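Long-range contacts in putative methylase (Clostridium difficile, PDB 3LDU), which probably methylates guanine bases of ribosomal RNA, joining a THUMP domain, probably RNA-binding, to a Rossmann-like methyltransferase domain that holds GTP in this crystal: residues Phe353-Arg361 and Thr370-Pro378; Ala71-Thr81 and Lys107-Val118. All coordinates share one frame; numbering follows the deposited sequence.

Overall arrangement
Two contacts, each within its own domain, illustrate how short loops and longer excursions are closed in a multidomain protein. From the N terminus, interaction 2 comes first: residues 71-81, leaving strand 63-70 and opening helix 74-82, meet 107-118, which lead from edge strand 98-104 into helix 111-129, so a loop of 25 residues is closed inside the THUMP region. Interaction 1 follows far along the chain and closes the hairpin of strands 359-365 and 368-375 at the edge of the methyltransferase sheet, with eight residues between its segments. The two loops lie in series, neither nesting nor crossing, with centres about 45 Å apart.

Interaction 1 of 2, residues Phe353-Arg361 and Thr370-Pro378; sequences FGQKADKKR and TNFFQYPGP
Lys-359 to Arg-361 pair antiparallel with Phe-372 to Gln-374, Arg-361 and Phe-372 forming a hydrogen-bonded pair in which each backbone N donates to the other's O, and Asp-358 and Lys-359 together face Gln-374 in a classic beta bulge. Asp-358 N reaches Gln-374 O at 2.9 Å, and Gln-374 N donates to Lys-359 O. Beyond the bulge, away from the paired strands, Ala-357 lies over one face of the Tyr-375 ring, its CA in a CH-pi contact, and Phe-353 meets the opposite face obliquely, its CE2 toward the rim. The Tyr-375 hydroxyl donates to Gln-355 O (2.8 Å) from above the carbonyl plane, tying the end of the ring to the loop backbone. On the face carrying Phe-373, the extended Lys-360 chain runs beside that ring, its CD 3.5 Å from Phe-373 CE1, and its CE reaches the amide of Asn-371. On the other face, a water links Gln-374 NE2 to Asp-358 OD2, which also forms a salt bridge with Lys-359 NZ; a weak bond from Arg-361 NE to Gln-374 OE1 is doubtful, Arg-361 having two modelled positions. Strand 368-375 lies antiparallel between 339-344 and edge strand 359-365, the reversed-strand hairpin characteristic of Rossmann-like methyltransferases.

Interaction 2 of 2, residues Ala71-Thr81 and Lys107-Val118; sequences AKSFDELFENT and KLYSTPDVQAIV
Leu-77 and Ile-117 meet at the apolar centre of a helix pair in the THUMP domain, where the segments 74-81 and 111-118 of two longer helices run in similar directions, 36° apart, with axes 9.5 Å from each other at closest approach. The two methyls of Leu-77 part company: CD2 lies 3.9 Å from Ile-117 CG2 and also touches Val-114, whereas CD1 crosses to Val-118 CG2. The same Ile-117 CG2 packs on Phe-78 CB at 3.7 Å, so this one methyl branch lies against two neighbouring residues, Leu-77 and Phe-78. Beneath this layer, Val-114 and Val-118 rest on strand 145-150, and Leu-77 on Phe-69 of strand 63-70, which joins the pair to the sheet.

The apolar centre continues at Leu-108: with CG turned away from the carbonyl carbon (chi1 -70°), the Phe-74 ring lies against this leucine and receives its CD2 almost exactly over the ring centre, 3.6 Å from the centroid and 6° off the ring normal. Leu-108, at the middle of an inverse gamma turn, sends its other methyl, CD1, towards Ala-71 and Leu-77 CB. Asp-113 CB and Ile-117 CG1 approach the Phe-74 ring obliquely.

At the polar edge, Ser-73 OG accepts from Glu-76 N as the N-cap of the first helix, and Glu-76 OE2 in turn accepts from Lys-72 N. Lys-72 NZ forms a salt bridge with Asp-152, while Lys-107 NZ donates to Lys-72 O over a long 3.3 Å. Beside that bond, one water donates to Ala-71 O (2.8 Å) and accepts from Leu-108 N (3.1 Å).

Interaction 1 of 2, residues Phe353-Arg361 and Thr370-Pro378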
loop_
_atom_site.group_PDB
_atom_site.type_symbol
_atom_site.label_atom_id
_atom_site.label_comp_id
_atom_site.label_asym_id
_atom_site.label_seq_id
_atom_site.Cartn_x
_atom_site.Cartn_y
_atom_site.Cartn_z
ATOM N N PHE A 353 -24.299 0.174 15.301
ATOM C CA PHE A 353 -23.380 0.957 16.124
ATOM C C PHE A 353 -24.099 2.066 16.906
ATOM O O PHE A 353 -23.658 2.455 17.986
ATOM C CB PHE A 353 -22.282 1.553 15.241
ATOM C CG PHE A 353 -21.197 2.247 16.001
ATOM C CD1 PHE A 353 -20.274 1.517 16.740
ATOM C CD2 PHE A 353 -21.071 3.627 15.950
ATOM C CE1 PHE A 353 -19.256 2.145 17.431
ATOM C CE2 PHE A 353 -20.054 4.267 16.639
ATOM C CZ PHE A 353 -19.140 3.520 17.383
ATOM N N GLY A 354 -25.203 2.571 16.358
ATOM C CA GLY A 354 -26.023 3.549 17.059
ATOM C C GLY A 354 -25.619 4.995 16.843
ATOM O O GLY A 354 -25.959 5.867 17.644
ATOM N N GLN A 355 -24.890 5.258 15.760
ATOM C CA GLN A 355 -24.408 6.607 15.492
ATOM C C GLN A 355 -24.071 6.779 14.014
ATOM O O GLN A 355 -23.498 5.881 13.396
ATOM C CB GLN A 355 -23.179 6.894 16.363
ATOM C CG GLN A 355 -22.755 8.348 16.410
ATOM C CD GLN A 355 -21.571 8.563 17.322
ATOM O OE1 GLN A 355 -21.003 9.656 17.376
ATOM N NE2 GLN A 355 -21.179 7.513 18.039
ATOM N N LYS A 356 -24.458 7.922 13.447
ATOM C CA LYS A 356 -24.194 8.234 12.047
ATOM C C LYS A 356 -22.790 8.809 11.947
ATOM O O LYS A 356 -22.405 9.648 12.759
ATOM C CB LYS A 356 -25.222 9.247 11.520
ATOM C CG LYS A 356 -25.106 9.532 10.033
ATOM C CD LYS A 356 -26.321 10.264 9.481
ATOM C CE LYS A 356 -26.078 11.762 9.350
ATOM N NZ LYS A 356 -25.828 12.437 10.656
ATOM N N ALA A 357 -22.013 8.345 10.969
ATOM C CA ALA A 357 -20.649 8.824 10.827
ATOM C C ALA A 357 -20.603 10.209 10.191
ATOM O O ALA A 357 -21.495 10.587 9.423
ATOM C CB ALA A 357 -19.803 7.832 10.008
ATOM N N ASP A 358 -19.553 10.957 10.521
ATOM C CA ASP A 358 -19.255 12.210 9.850
ATOM C C ASP A 358 -18.977 11.954 8.366
ATOM O O ASP A 358 -19.461 12.681 7.497
ATOM C CB ASP A 358 -18.041 12.878 10.502
ATOM C CG ASP A 358 -17.553 14.084 9.724
ATOM O OD1 ASP A 358 -18.381 14.971 9.439
ATOM O OD2 ASP A 358 -16.348 14.146 9.396
ATOM N N LYS A 359 -18.189 10.914 8.086
ATOM C CA LYS A 359 -17.886 10.520 6.718
ATOM C C LYS A 359 -17.865 9.004 6.622
ATOM O O LYS A 359 -17.548 8.316 7.590
ATOM C CB LYS A 359 -16.534 11.069 6.282
ATOM C CG LYS A 359 -16.464 12.578 6.233
ATOM C CD LYS A 359 -15.136 13.018 5.616
ATOM C CE LYS A 359 -14.964 14.531 5.669
ATOM N NZ LYS A 359 -14.725 15.016 7.059
ATOM N N LYS A 360 -18.212 8.494 5.448
ATOM C CA LYS A 360 -18.156 7.066 5.173
ATOM C C LYS A 360 -17.393 6.933 3.860
ATOM O O LYS A 360 -17.849 7.431 2.830
ATOM C CB LYS A 360 -19.569 6.512 5.024
ATOM C CG LYS A 360 -19.658 5.059 4.600
ATOM C CD LYS A 360 -21.119 4.631 4.523
ATOM C CE LYS A 360 -21.285 3.244 3.917
ATOM N NZ LYS A 360 -22.706 2.780 3.963
ATOM N N ARG A 361 -16.227 6.293 3.888
ATOM C CA ARG A 361 -15.414 6.184 2.683
ATOM C C ARG A 361 -15.332 4.750 2.180
ATOM O O ARG A 361 -15.043 3.822 2.942
ATOM C CB ARG A 361 -14.019 6.754 2.929
ATOM C CG ARG A 361 -14.028 8.235 3.293
ATOM C CD ARG A 361 -12.626 8.745 3.506
ATOM N NE ARG A 361 -12.579 10.109 4.034
ATOM C CZ ARG A 361 -11.994 11.122 3.405
ATOM N NH1 ARG A 361 -11.960 12.323 3.954
ATOM N NH2 ARG A 361 -11.426 10.924 2.222
ATOM N N THR A 370 -15.180 -2.849 1.712
ATOM C CA THR A 370 -15.274 -2.293 3.053
ATOM C C THR A 370 -15.585 -0.800 3.012
ATOM O O THR A 370 -15.339 -0.129 2.003
ATOM C CB THR A 370 -13.964 -2.524 3.829
ATOM O OG1 THR A 370 -12.860 -2.134 3.013
ATOM C CG2 THR A 370 -13.797 -3.989 4.176
ATOM N N ASN A 371 -16.157 -0.293 4.103
ATOM C CA ASN A 371 -16.321 1.148 4.295
ATOM C C ASN A 371 -15.584 1.594 5.544
ATOM O O ASN A 371 -15.517 0.858 6.518
ATOM C CB ASN A 371 -17.792 1.523 4.425
ATOM C CG ASN A 371 -18.543 1.389 3.124
ATOM O OD1 ASN A 371 -18.363 2.192 2.204
ATOM N ND2 ASN A 371 -19.392 0.372 3.035
ATOM N N PHE A 372 -15.021 2.795 5.508
ATOM C CA PHE A 372 -14.336 3.357 6.668
ATOM C C PHE A 372 -15.276 4.410 7.242
ATOM O O PHE A 372 -15.524 5.429 6.603
ATOM C CB PHE A 372 -13.026 4.004 6.215
ATOM C CG PHE A 372 -12.113 4.424 7.342
ATOM C CD1 PHE A 372 -11.886 3.595 8.435
ATOM C CD2 PHE A 372 -11.461 5.645 7.288
ATOM C CE1 PHE A 372 -11.020 3.981 9.455
ATOM C CE2 PHE A 372 -10.602 6.041 8.300
ATOM C CZ PHE A 372 -10.376 5.209 9.382
ATOM N N PHE A 373 -15.822 4.136 8.425
ATOM C CA PHE A 373 -16.761 5.038 9.098
ATOM C C PHE A 373 -16.014 5.935 10.080
ATOM O O PHE A 373 -15.374 5.451 11.008
ATOM C CB PHE A 373 -17.785 4.217 9.850
ATOM C CG PHE A 373 -18.641 3.357 8.972
ATOM C CD1 PHE A 373 -19.806 3.860 8.418
ATOM C CD2 PHE A 373 -18.285 2.046 8.708
ATOM C CE1 PHE A 373 -20.607 3.069 7.609
ATOM C CE2 PHE A 373 -19.082 1.244 7.908
ATOM C CZ PHE A 373 -20.245 1.758 7.360
ATOM N N GLN A 374 -16.122 7.244 9.893
ATOM C CA GLN A 374 -15.278 8.188 10.621
ATOM C C GLN A 374 -16.132 8.974 11.604
ATOM O O GLN A 374 -17.141 9.553 11.216
ATOM C CB GLN A 374 -14.623 9.151 9.629
ATOM C CG GLN A 374 -13.803 8.408 8.595
ATOM C CD GLN A 374 -13.225 9.297 7.506
ATOM O OE1 GLN A 374 -12.915 8.822 6.416
ATOM N NE2 GLN A 374 -13.068 10.584 7.797
ATOM N N TYR A 375 -15.709 8.995 12.864
ATOM C CA TYR A 375 -16.448 9.679 13.930
ATOM C C TYR A 375 -15.534 10.607 14.725
ATOM O O TYR A 375 -15.192 10.303 15.871
ATOM C CB TYR A 375 -17.053 8.670 14.893
ATOM C CG TYR A 375 -18.073 7.730 14.306
ATOM C CD1 TYR A 375 -19.433 8.019 14.383
ATOM C CD2 TYR A 375 -17.686 6.539 13.695
ATOM C CE1 TYR A 375 -20.380 7.149 13.862
ATOM C CE2 TYR A 375 -18.626 5.663 13.163
ATOM C CZ TYR A 375 -19.974 5.976 13.248
ATOM O OH TYR A 375 -20.917 5.115 12.727
ATOM N N PRO A 376 -15.131 11.738 14.125
ATOM C CA PRO A 376 -14.337 12.716 14.875
ATOM C C PRO A 376 -15.139 13.242 16.051
ATOM O O PRO A 376 -16.365 13.356 15.947
ATOM C CB PRO A 376 -14.088 13.837 13.852
ATOM C CG PRO A 376 -15.131 13.625 12.777
ATOM C CD PRO A 376 -15.314 12.138 12.718
ATOM N N GLY A 377 -14.459 13.540 17.155
ATOM C CA GLY A 377 -15.117 14.006 18.363
ATOM C C GLY A 377 -15.779 15.353 18.162
ATOM O O GLY A 377 -15.509 16.040 17.176
ATOM N N PRO A 378 -16.650 15.744 19.103
ATOM C CA PRO A 378 -17.389 17.005 18.981
ATOM C C PRO A 378 -16.432 18.174 18.800
ATOM O O PRO A 378 -15.311 18.140 19.306
ATOM C CB PRO A 378 -18.117 17.120 20.325
ATOM C CG PRO A 378 -17.422 16.152 21.237
ATOM C CD PRO A 378 -16.939 15.047 20.362
HETATM O O HOH W 1 -14.059 12.518 9.484
#

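Interaction 2 of 2, residues Ala71-Thr81 and Lys107-Val118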
loop_
_atom_site.group_PDB
_atom_site.type_symbol
_atom_site.label_atom_id
_atom_site.label_comp_id
_atom_site.label_asym_id
_atom_site.label_seq_id
_atom_site.Cartn_x
_atom_site.Cartn_y
_atom_site.Cartn_z
ATOM N N ALA A 71 -3.405 -0.025 -29.069
ATOM C CA ALA A 71 -3.209 -1.269 -29.800
ATOM C C ALA A 71 -4.532 -2.017 -29.874
ATOM O O ALA A 71 -5.048 -2.460 -28.862
ATOM C CB ALA A 71 -2.144 -2.129 -29.138
ATOM N N LYS A 72 -5.085 -2.146 -31.074
ATOM C CA LYS A 72 -6.365 -2.828 -31.243
ATOM C C LYS A 72 -6.206 -4.220 -31.856
ATOM O O LYS A 72 -7.173 -4.972 -31.980
ATOM C CB LYS A 72 -7.311 -1.976 -32.091
ATOM C CG LYS A 72 -7.775 -0.700 -31.392
ATOM C CD LYS A 72 -8.697 0.112 -32.290
ATOM C CE LYS A 72 -9.115 1.434 -31.649
ATOM N NZ LYS A 72 -10.102 1.265 -30.541
ATOM N N SER A 73 -4.984 -4.561 -32.245
ATOM C CA SER A 73 -4.706 -5.890 -32.776
ATOM C C SER A 73 -3.365 -6.372 -32.259
ATOM O O SER A 73 -2.535 -5.574 -31.829
ATOM C CB SER A 73 -4.667 -5.840 -34.302
ATOM O OG SER A 73 -3.540 -5.102 -34.747
ATOM N N PHE A 74 -3.132 -7.677 -32.320
ATOM C CA PHE A 74 -1.842 -8.191 -31.896
ATOM C C PHE A 74 -0.701 -7.705 -32.799
ATOM O O PHE A 74 0.401 -7.446 -32.328
ATOM C CB PHE A 74 -1.884 -9.711 -31.732
ATOM C CG PHE A 74 -2.724 -10.160 -30.551
ATOM C CD1 PHE A 74 -2.266 -9.982 -29.257
ATOM C CD2 PHE A 74 -3.976 -10.720 -30.743
ATOM C CE1 PHE A 74 -3.034 -10.370 -28.174
ATOM C CE2 PHE A 74 -4.752 -11.115 -29.663
ATOM C CZ PHE A 74 -4.276 -10.942 -28.380
ATOM N N ASP A 75 -0.972 -7.537 -34.092
ATOM C CA ASP A 75 0.027 -6.948 -34.984
ATOM C C ASP A 75 0.411 -5.531 -34.520
ATOM O O ASP A 75 1.590 -5.176 -34.480
ATOM C CB ASP A 75 -0.476 -6.931 -36.433
ATOM C CG ASP A 75 -0.617 -8.329 -37.021
ATOM O OD1 ASP A 75 0.168 -9.223 -36.640
ATOM O OD2 ASP A 75 -1.510 -8.534 -37.872
ATOM N N GLU A 76 -0.580 -4.728 -34.159
ATOM C CA GLU A 76 -0.315 -3.372 -33.696
ATOM C C GLU A 76 0.449 -3.381 -32.362
ATOM O O GLU A 76 1.374 -2.598 -32.165
ATOM C CB GLU A 76 -1.618 -2.571 -33.591
ATOM C CG GLU A 76 -1.409 -1.082 -33.366
ATOM C CD GLU A 76 -2.704 -0.276 -33.403
ATOM O OE1 GLU A 76 -2.614 0.970 -33.527
ATOM O OE2 GLU A 76 -3.803 -0.875 -33.308
ATOM N N LEU A 77 0.047 -4.265 -31.448
ATOM C CA LEU A 77 0.757 -4.436 -30.173
ATOM C C LEU A 77 2.231 -4.806 -30.420
ATOM O O LEU A 77 3.141 -4.225 -29.826
ATOM C CB LEU A 77 0.071 -5.512 -29.317
ATOM C CG LEU A 77 0.793 -5.954 -28.033
ATOM C CD1 LEU A 77 0.874 -4.786 -27.066
ATOM C CD2 LEU A 77 0.082 -7.128 -27.359
ATOM N N PHE A 78 2.453 -5.773 -31.303
ATOM C CA PHE A 78 3.815 -6.185 -31.657
ATOM C C PHE A 78 4.641 -5.049 -32.267
ATOM O O PHE A 78 5.733 -4.742 -31.798
ATOM C CB PHE A 78 3.802 -7.382 -32.614
ATOM C CG PHE A 78 5.173 -7.826 -33.030
ATOM C CD1 PHE A 78 5.963 -8.565 -32.168
ATOM C CD2 PHE A 78 5.680 -7.479 -34.271
ATOM C CE1 PHE A 78 7.235 -8.967 -32.539
ATOM C CE2 PHE A 78 6.955 -7.876 -34.654
ATOM C CZ PHE A 78 7.733 -8.627 -33.790
ATOM N N GLU A 79 4.119 -4.421 -33.313
ATOM C CA GLU A 79 4.863 -3.349 -33.973
ATOM C C GLU A 79 5.207 -2.200 -33.022
ATOM O O GLU A 79 6.334 -1.697 -33.031
ATOM C CB GLU A 79 4.115 -2.837 -35.206
ATOM C CG GLU A 79 4.086 -3.847 -36.355
ATOM C CD GLU A 79 5.476 -4.126 -36.941
ATOM O OE1 GLU A 79 6.299 -3.184 -36.998
ATOM O OE2 GLU A 79 5.741 -5.282 -37.346
ATOM N N ASN A 80 4.252 -1.789 -32.194
ATOM C CA ASN A 80 4.511 -0.687 -31.271
ATOM C C ASN A 80 5.495 -1.050 -30.166
ATOM O O ASN A 80 6.278 -0.212 -29.723
ATOM C CB ASN A 80 3.199 -0.145 -30.683
ATOM C CG ASN A 80 2.335 0.532 -31.730
ATOM O OD1 ASN A 80 2.838 0.978 -32.761
ATOM N ND2 ASN A 80 1.037 0.601 -31.483
ATOM N N THR A 81 5.460 -2.301 -29.717
ATOM C CA THR A 81 6.344 -2.716 -28.645
ATOM C C THR A 81 7.763 -2.875 -29.186
ATOM O O THR A 81 8.741 -2.483 -28.539
ATOM C CB THR A 81 5.880 -4.046 -28.037
ATOM O OG1 THR A 81 4.551 -3.892 -27.514
ATOM C CG2 THR A 81 6.831 -4.480 -26.914
ATOM N N LYS A 107 -10.019 -4.823 -26.809
ATOM C CA LYS A 107 -10.074 -5.879 -27.813
ATOM C C LYS A 107 -9.049 -6.990 -27.551
ATOM O O LYS A 107 -9.342 -8.165 -27.763
ATOM C CB LYS A 107 -9.890 -5.274 -29.206
ATOM C CG LYS A 107 -10.983 -4.270 -29.582
ATOM C CD LYS A 107 -10.618 -3.436 -30.810
ATOM C CE LYS A 107 -11.115 -4.052 -32.121
ATOM N NZ LYS A 107 -10.406 -5.299 -32.513
ATOM N N LEU A 108 -7.865 -6.621 -27.066
ATOM C CA LEU A 108 -6.841 -7.612 -26.732
ATOM C C LEU A 108 -7.040 -8.133 -25.306
ATOM O O LEU A 108 -6.265 -7.808 -24.402
ATOM C CB LEU A 108 -5.444 -7.016 -26.894
ATOM C CG LEU A 108 -5.158 -6.388 -28.266
ATOM C CD1 LEU A 108 -3.748 -5.821 -28.282
ATOM C CD2 LEU A 108 -5.364 -7.403 -29.390
ATOM N N TYR A 109 -8.085 -8.939 -25.117
ATOM C CA TYR A 109 -8.484 -9.371 -23.780
ATOM C C TYR A 109 -7.739 -10.608 -23.298
ATOM O O TYR A 109 -7.726 -10.904 -22.103
ATOM C CB TYR A 109 -9.989 -9.642 -23.742
ATOM C CG TYR A 109 -10.439 -10.675 -24.741
ATOM C CD1 TYR A 109 -10.331 -12.030 -24.463
ATOM C CD2 TYR A 109 -10.958 -10.300 -25.965
ATOM C CE1 TYR A 109 -10.738 -12.980 -25.371
ATOM C CE2 TYR A 109 -11.365 -11.246 -26.888
ATOM C CZ TYR A 109 -11.259 -12.580 -26.581
ATOM O OH TYR A 109 -11.665 -13.515 -27.496
ATOM N N SER A 110 -7.122 -11.346 -24.213
ATOM C CA SER A 110 -6.408 -12.549 -23.800
ATOM C C SER A 110 -5.016 -12.217 -23.269
ATOM O O SER A 110 -4.065 -12.075 -24.048
ATOM C CB SER A 110 -6.290 -13.531 -24.958
ATOM O OG SER A 110 -5.636 -14.699 -24.500
ATOM N N THR A 111 -4.889 -12.103 -21.950
ATOM C CA THR A 111 -3.633 -11.638 -21.368
ATOM C C THR A 111 -2.417 -12.534 -21.637
ATOM O O THR A 111 -1.312 -12.023 -21.813
ATOM C CB THR A 111 -3.758 -11.301 -19.862
ATOM O OG1 THR A 111 -4.162 -12.459 -19.120
ATOM C CG2 THR A 111 -4.794 -10.191 -19.660
ATOM N N PRO A 112 -2.601 -13.867 -21.663
ATOM C CA PRO A 112 -1.389 -14.655 -21.932
ATOM C C PRO A 112 -0.852 -14.407 -23.340
ATOM O O PRO A 112 0.365 -14.470 -23.541
ATOM C CB PRO A 112 -1.866 -16.102 -21.782
ATOM C CG PRO A 112 -3.077 -16.004 -20.856
ATOM C CD PRO A 112 -3.738 -14.713 -21.251
ATOM N N ASP A 113 -1.736 -14.130 -24.297
ATOM C CA ASP A 113 -1.301 -13.810 -25.656
ATOM C C ASP A 113 -0.645 -12.436 -25.731
ATOM O O ASP A 113 0.326 -12.235 -26.487
ATOM C CB ASP A 113 -2.458 -13.922 -26.644
ATOM C CG ASP A 113 -2.933 -15.351 -26.801
ATOM O OD1 ASP A 113 -2.079 -16.236 -27.041
ATOM O OD2 ASP A 113 -4.149 -15.596 -26.658
ATOM N N VAL A 114 -1.160 -11.500 -24.936
ATOM C CA VAL A 114 -0.541 -10.183 -24.807
ATOM C C VAL A 114 0.896 -10.361 -24.303
ATOM O O VAL A 114 1.836 -9.749 -24.827
ATOM C CB VAL A 114 -1.334 -9.275 -23.846
ATOM C CG1 VAL A 114 -0.510 -8.065 -23.409
ATOM C CG2 VAL A 114 -2.655 -8.841 -24.477
ATOM N N GLN A 115 1.063 -11.213 -23.298
ATOM C CA GLN A 115 2.378 -11.466 -22.715
ATOM C C GLN A 115 3.334 -12.052 -23.746
ATOM O O GLN A 115 4.483 -11.623 -23.828
ATOM C CB GLN A 115 2.295 -12.418 -21.519
ATOM C CG GLN A 115 1.615 -11.838 -20.274
ATOM C CD GLN A 115 1.468 -12.914 -19.201
ATOM O OE1 GLN A 115 0.591 -13.767 -19.290
ATOM N NE2 GLN A 115 2.360 -12.905 -18.210
ATOM N N ALA A 116 2.863 -13.035 -24.514
ATOM C CA ALA A 116 3.718 -13.699 -25.497
ATOM C C ALA A 116 4.145 -12.735 -26.593
ATOM O O ALA A 116 5.295 -12.745 -26.997
ATOM C CB ALA A 116 3.017 -14.901 -26.116
ATOM N N ILE A 117 3.209 -11.927 -27.083
ATOM C CA ILE A 117 3.501 -10.998 -28.171
ATOM C C ILE A 117 4.492 -9.920 -27.716
ATOM O O ILE A 117 5.423 -9.571 -28.447
ATOM C CB ILE A 117 2.213 -10.356 -28.744
ATOM C CG1 ILE A 117 1.406 -11.388 -29.544
ATOM C CG2 ILE A 117 2.547 -9.141 -29.617
ATOM C CD1 ILE A 117 1.973 -11.680 -30.937
ATOM N N VAL A 118 4.299 -9.403 -26.506
ATOM C CA VAL A 118 5.233 -8.425 -25.965
ATOM C C VAL A 118 6.622 -9.050 -25.787
ATOM O O VAL A 118 7.629 -8.429 -26.127
ATOM C CB VAL A 118 4.705 -7.791 -24.635
ATOM C CG1 VAL A 118 5.808 -7.056 -23.894
ATOM C CG2 VAL A 118 3.552 -6.837 -24.937
HETATM O O HOH W 2 -6.896 -3.715 -27.113
#